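Local coordinates for putative uncharacterized protein (PDB 5OI9) that forms the N-terminal domain of a STIL-family protein, and probably contributes to centriole assembly through binding to partner proteins, as STIL does with CEP85, at residues L29-G34 against D164-K169; V189-A194 against Y271-C276. All coordinates share one frame; numbering follows the deposited sequence. Where two conformers were deposited one is given.

Contact 1: residues L29-G34 against D164-K169; sequences LHLLKG and DMLSLK
The side chain of L31 makes the whole cross-contact here, reaching from a turn to M165 and L166 at the point where a loop leads into strand 167-176. The turn opens at H30, the first residue of a type I beta turn that ends at K33. K33 N donates to H30 O at 3.1 Å, closing it. The imidazole folds back over its own turn: H30 ND1 accepts the backbone N-H of L32 at 3.2 Å, an almost straight bond (175°), although the donor sits tilted from the ring plane. With ND1 used as an acceptor, the ring is probably protonated at NE2, which is left to serve a partner beyond the two segments. Histidine suits the place because its two nitrogens can play these opposite roles.

L31 comes next, in the second position of the turn, where its side chain is directed at M165 and L166. CG stands anti to the backbone N (chi1 176°), and this extends both methyls across the gap. CD1 lies against M165 CB at 4.2 Å, touching the base of the selenomethionine while the selenium end leads away to other neighbours. CD2 meets L166 CD2 at 3.9 Å, methyl to methyl, the two leucines crossing at about a right angle; the same L31 CD2 lies 4.2 Å from M165 O. V191 lies beside both leucines, and W273 of helix 270-281 touches L31 as well as M165.

No hydrogen bond joins the two segments. Branched and flexible apolar chains fill this buried spot, and the association rests on van der Waals packing and the burial of hydrocarbon, while the turn's internal bonds probably steady the backbone from which L31 projects.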
loop_
_atom_site.group_PDB
_atom_site.type_symbol
_atom_site.label_atom_id
_atom_site.label_comp_id
_atom_site.label_asym_id
_atom_site.label_seq_id
_atom_site.Cartn_x
_atom_site.Cartn_y
_atom_site.Cartn_z
ATOM N N LEU A 29 -11.247 2.222 10.101
ATOM C CA LEU A 29 -10.006 2.509 9.398
ATOM C C LEU A 29 -9.909 1.659 8.139
ATOM O O LEU A 29 -10.262 0.474 8.147
ATOM C CB LEU A 29 -8.796 2.247 10.302
ATOM C CG LEU A 29 -8.843 2.877 11.700
ATOM C CD1 LEU A 29 -7.562 2.589 12.477
ATOM C CD2 LEU A 29 -9.094 4.378 11.612
ATOM N N HIS A 30 -9.436 2.271 7.056
ATOM C CA HIS A 30 -9.128 1.543 5.833
ATOM C C HIS A 30 -8.162 2.370 5.001
ATOM O O HIS A 30 -8.087 3.594 5.140
ATOM C CB HIS A 30 -10.384 1.210 5.020
ATOM C CG HIS A 30 -10.113 0.327 3.840
ATOM N ND1 HIS A 30 -9.889 0.824 2.574
ATOM C CD2 HIS A 30 -10.002 -1.018 3.742
ATOM C CE1 HIS A 30 -9.666 -0.179 1.743
ATOM N NE2 HIS A 30 -9.726 -1.308 2.428
ATOM N N LEU A 31 -7.425 1.674 4.128
ATOM C CA LEU A 31 -6.402 2.312 3.299
ATOM C C LEU A 31 -6.936 3.543 2.574
ATOM O O LEU A 31 -6.287 4.594 2.549
ATOM C CB LEU A 31 -5.857 1.307 2.283
ATOM C CG LEU A 31 -4.846 1.892 1.296
ATOM C CD1 LEU A 31 -3.521 2.137 1.993
ATOM C CD2 LEU A 31 -4.668 1.000 0.075
ATOM N N LEU A 32 -8.118 3.427 1.973
ATOM C CA LEU A 32 -8.667 4.476 1.127
ATOM C C LEU A 32 -9.758 5.279 1.825
ATOM O O LEU A 32 -10.564 5.928 1.152
ATOM C CB LEU A 32 -9.198 3.867 -0.172
ATOM C CG LEU A 32 -8.175 3.054 -0.970
ATOM C CD1 LEU A 32 -8.835 2.311 -2.120
ATOM C CD2 LEU A 32 -7.064 3.958 -1.480
ATOM N N LYS A 33 -9.791 5.259 3.158
ATOM C CA LYS A 33 -10.851 5.948 3.887
ATOM C C LYS A 33 -10.786 7.452 3.656
ATOM O O LYS A 33 -11.786 8.084 3.291
ATOM C CB LYS A 33 -10.748 5.628 5.379
ATOM C CG LYS A 33 -12.076 5.659 6.114
ATOM C CD LYS A 33 -12.981 4.542 5.623
ATOM C CE LYS A 33 -14.246 4.438 6.453
ATOM N NZ LYS A 33 -15.071 3.271 6.036
ATOM N N GLY A 34 -9.606 8.045 3.858
ATOM C CA GLY A 34 -9.453 9.480 3.693
ATOM C C GLY A 34 -9.687 9.975 2.279
ATOM O O GLY A 34 -10.052 11.142 2.092
ATOM N N ASP A 164 2.796 -2.195 0.573
ATOM C CA ASP A 164 2.435 -3.600 0.715
ATOM C C ASP A 164 0.930 -3.816 0.804
ATOM O O ASP A 164 0.487 -4.968 0.792
ATOM C CB ASP A 164 3.100 -4.197 1.957
ATOM C CG ASP A 164 4.612 -4.189 1.873
ATOM O OD1 ASP A 164 5.148 -4.337 0.755
ATOM O OD2 ASP A 164 5.266 -4.042 2.928
HETATM N N MSE A 165 0.144 -2.745 0.898
HETATM C CA MSE A 165 -1.301 -2.851 1.086
HETATM C C MSE A 165 -2.089 -2.822 -0.222
HETATM O O MSE A 165 -3.311 -2.921 -0.209
HETATM C CB MSE A 165 -1.801 -1.722 1.991
HETATM C CG MSE A 165 -1.124 -1.687 3.338
HETATM SE SE MSE A 165 -1.366 -3.377 4.258
HETATM C CE MSE A 165 0.295 -3.363 5.281
ATOM N N LEU A 166 -1.395 -2.674 -1.349
ATOM C CA LEU A 166 -2.067 -2.652 -2.641
ATOM C C LEU A 166 -1.192 -3.322 -3.689
ATOM O O LEU A 166 0.039 -3.286 -3.609
ATOM C CB LEU A 166 -2.422 -1.222 -3.072
ATOM C CG LEU A 166 -1.316 -0.168 -3.081
ATOM C CD1 LEU A 166 -0.668 -0.064 -4.454
ATOM C CD2 LEU A 166 -1.869 1.176 -2.639
ATOM N N SER A 167 -1.846 -3.947 -4.667
ATOM C CA SER A 167 -1.167 -4.567 -5.799
ATOM C C SER A 167 -1.764 -3.994 -7.074
ATOM O O SER A 167 -2.955 -4.177 -7.342
ATOM C CB SER A 167 -1.302 -6.092 -5.770
ATOM O OG SER A 167 -0.671 -6.671 -6.896
ATOM N N LEU A 168 -0.936 -3.305 -7.852
ATOM C CA LEU A 168 -1.372 -2.552 -9.018
ATOM C C LEU A 168 -0.719 -3.127 -10.266
ATOM O O LEU A 168 0.483 -3.407 -10.267
ATOM C CB LEU A 168 -1.014 -1.071 -8.855
ATOM C CG LEU A 168 -1.443 -0.074 -9.929
ATOM C CD1 LEU A 168 -2.953 0.118 -9.911
ATOM C CD2 LEU A 168 -0.727 1.251 -9.722
ATOM N N LYS A 169 -1.512 -3.305 -11.323
ATOM C CA LYS A 169 -1.029 -3.838 -12.590
ATOM C C LYS A 169 -1.587 -2.993 -13.726
ATOM O O LYS A 169 -2.624 -2.341 -13.584
ATOM C CB LYS A 169 -1.429 -5.309 -12.781
ATOM C CG LYS A 169 -0.958 -6.233 -11.671
ATOM C CD LYS A 169 -1.589 -7.611 -11.791
ATOM C CE LYS A 169 -1.077 -8.354 -13.014
ATOM N NZ LYS A 169 0.370 -8.683 -12.891
#

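Contact 2: residues V189-A194 against Y271-C276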
loop_
_atom_site.group_PDB
_atom_site.type_symbol
_atom_site.label_atom_id
_atom_site.label_comp_id
_atom_site.label_asym_id
_atom_site.label_seq_id
_atom_site.Cartn_x
_atom_site.Cartn_y
_atom_site.Cartn_z
ATOM N N VAL A 189 -6.247 -2.843 -9.743
ATOM C CA VAL A 189 -5.699 -2.837 -8.392
ATOM C C VAL A 189 -6.510 -3.786 -7.518
ATOM O O VAL A 189 -7.702 -4.010 -7.748
ATOM C CB VAL A 189 -5.688 -1.411 -7.789
ATOM C CG1 VAL A 189 -7.106 -0.945 -7.475
ATOM C CG2 VAL A 189 -4.804 -1.348 -6.550
ATOM N N VAL A 190 -5.846 -4.363 -6.520
ATOM C CA VAL A 190 -6.505 -5.116 -5.461
ATOM C C VAL A 190 -6.018 -4.580 -4.122
ATOM O O VAL A 190 -4.824 -4.315 -3.944
ATOM C CB VAL A 190 -6.250 -6.638 -5.568
ATOM C CG1 VAL A 190 -6.932 -7.206 -6.796
ATOM C CG2 VAL A 190 -4.762 -6.940 -5.604
ATOM N N VAL A 191 -6.950 -4.389 -3.195
ATOM C CA VAL A 191 -6.646 -3.903 -1.851
ATOM C C VAL A 191 -7.407 -4.767 -0.852
ATOM O O VAL A 191 -8.570 -5.112 -1.110
ATOM C CB VAL A 191 -7.015 -2.418 -1.702
ATOM C CG1 VAL A 191 -6.838 -1.958 -0.261
ATOM C CG2 VAL A 191 -6.177 -1.563 -2.640
ATOM N N PRO A 192 -6.809 -5.150 0.277
ATOM C CA PRO A 192 -7.582 -5.857 1.301
ATOM C C PRO A 192 -8.745 -4.996 1.763
ATOM O O PRO A 192 -8.611 -3.783 1.949
ATOM C CB PRO A 192 -6.565 -6.087 2.424
ATOM C CG PRO A 192 -5.243 -6.037 1.754
ATOM C CD PRO A 192 -5.383 -5.056 0.630
ATOM N N SER A 193 -9.903 -5.627 1.923
ATOM C CA SER A 193 -11.106 -4.895 2.285
ATOM C C SER A 193 -11.282 -4.733 3.788
ATOM O O SER A 193 -12.099 -3.913 4.206
ATOM C CB SER A 193 -12.340 -5.588 1.703
ATOM O OG SER A 193 -12.483 -6.891 2.232
ATOM N N ALA A 194 -10.523 -5.465 4.601
ATOM C CA ALA A 194 -10.750 -5.500 6.044
ATOM C C ALA A 194 -10.838 -4.102 6.647
ATOM O O ALA A 194 -9.951 -3.266 6.454
ATOM C CB ALA A 194 -9.630 -6.291 6.722
ATOM N N TYR A 271 -1.320 4.906 6.980
ATOM C CA TYR A 271 -0.215 4.165 7.578
ATOM C C TYR A 271 -0.645 3.447 8.853
ATOM O O TYR A 271 -0.121 2.371 9.161
ATOM C CB TYR A 271 0.953 5.108 7.869
ATOM C CG TYR A 271 2.157 4.431 8.489
ATOM C CD1 TYR A 271 3.122 3.827 7.692
ATOM C CD2 TYR A 271 2.331 4.400 9.867
ATOM C CE1 TYR A 271 4.222 3.209 8.249
ATOM C CE2 TYR A 271 3.430 3.784 10.433
ATOM C CZ TYR A 271 4.373 3.190 9.619
ATOM O OH TYR A 271 5.472 2.578 10.175
ATOM N N VAL A 272 -1.583 4.027 9.607
ATOM C CA VAL A 272 -2.049 3.394 10.838
ATOM C C VAL A 272 -2.775 2.093 10.524
ATOM O O VAL A 272 -2.502 1.048 11.128
ATOM C CB VAL A 272 -2.947 4.362 11.630
ATOM C CG1 VAL A 272 -3.512 3.672 12.863
ATOM C CG2 VAL A 272 -2.167 5.609 12.016
ATOM N N TRP A 273 -3.717 2.143 9.582
ATOM C CA TRP A 273 -4.390 0.932 9.125
ATOM C C TRP A 273 -3.389 -0.088 8.596
ATOM O O TRP A 273 -3.541 -1.293 8.826
ATOM C CB TRP A 273 -5.416 1.292 8.054
ATOM C CG TRP A 273 -6.126 0.127 7.435
ATOM C CD1 TRP A 273 -7.262 -0.479 7.888
ATOM C CD2 TRP A 273 -5.763 -0.554 6.227
ATOM N NE1 TRP A 273 -7.622 -1.502 7.044
ATOM C CE2 TRP A 273 -6.721 -1.566 6.015
ATOM C CE3 TRP A 273 -4.722 -0.407 5.306
ATOM C CZ2 TRP A 273 -6.668 -2.427 4.920
ATOM C CZ3 TRP A 273 -4.670 -1.266 4.220
ATOM C CH2 TRP A 273 -5.635 -2.262 4.038
ATOM N N SER A 274 -2.349 0.381 7.899
ATOM C CA SER A 274 -1.345 -0.528 7.358
ATOM C C SER A 274 -0.598 -1.252 8.470
ATOM O O SER A 274 -0.306 -2.449 8.357
ATOM C CB SER A 274 -0.368 0.238 6.466
ATOM O OG SER A 274 -1.041 0.843 5.373
ATOM N N ALA A 275 -0.285 -0.542 9.559
ATOM C CA ALA A 275 0.365 -1.186 10.694
ATOM C C ALA A 275 -0.562 -2.200 11.354
ATOM O O ALA A 275 -0.125 -3.295 11.728
ATOM C CB ALA A 275 0.824 -0.132 11.699
ATOM N N CYS A 276 -1.847 -1.858 11.493
ATOM C CA CYS A 276 -2.816 -2.795 12.058
ATOM C C CYS A 276 -2.909 -4.065 11.220
ATOM O O CYS A 276 -2.886 -5.179 11.756
ATOM C CB CYS A 276 -4.190 -2.131 12.166
ATOM S SG CYS A 276 -4.272 -0.737 13.312
#
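The end of strand 180-192 and the side of helix 270-281 keep their backbones well apart, with A194 CA and W273 CA separated by 9.6 Å, and the indole of W273 spans the gap. With chi1 at 176° the indole lies trans to the main-chain nitrogen and reaches across to the chain leaving the strand.

The polar part of the contact is one hydrogen bond. W273 NE1 donates to A194 O over 3.0 Å, with an N-H...O angle of 153°. The oxygen sits at the ring's edge, close to the indole plane, while the nitrogen is tilted somewhat from the carbonyl plane of A194. Tryptophan suits the position because a large apolar ring also carries a single N-H, which is satisfied here by a main-chain carbonyl in a buried setting.

Farther along the ring, the six-membered half approaches P192. W273 CZ2 comes within 3.8 Å of P192 O obliquely, and W273 CH2 lies 4.3 Å from P192 CB. The proline, which has no N-H to offer, ends the strand and presents a compact hydrocarbon surface to the indole, while F146 and L149 of helix 139-155 also touch it. The imidazole of H30 meets the indole with planes at about 55°.

This is a helix-borne tryptophan packed on a strand end, its N-H bonded to a main-chain carbonyl, at the junction of the two mixed sheets of the STIL N-terminal domain: the chain leaves strand 180-192 of one and, a few residues on, enters strand 196-200 of the other, on whose strand 256-264 A275 and C276 of the helix pack.

How the contacts relate
Both contacts are buried close to the middle of the chain, and neither belongs to the surface. One segment of each lies on or leads into the same sheet, where V190 N meets S167 O at 3.0 Å between antiparallel neighbours. Around the ends of this strand pair come elements tied to the seven-stranded sheet: in contact 1 the turn after its strand 27-29, in contact 2 helix 270-281, which packs on its strand 256-264. Contact 1 is purely apolar between its segments, whereas contact 2 adds a side-chain to main-chain hydrogen bond just past the strand's end. The two abut: H30 NE2 bonds to P192 O at 2.8 Å, and W273 also packs against residues of contact 1.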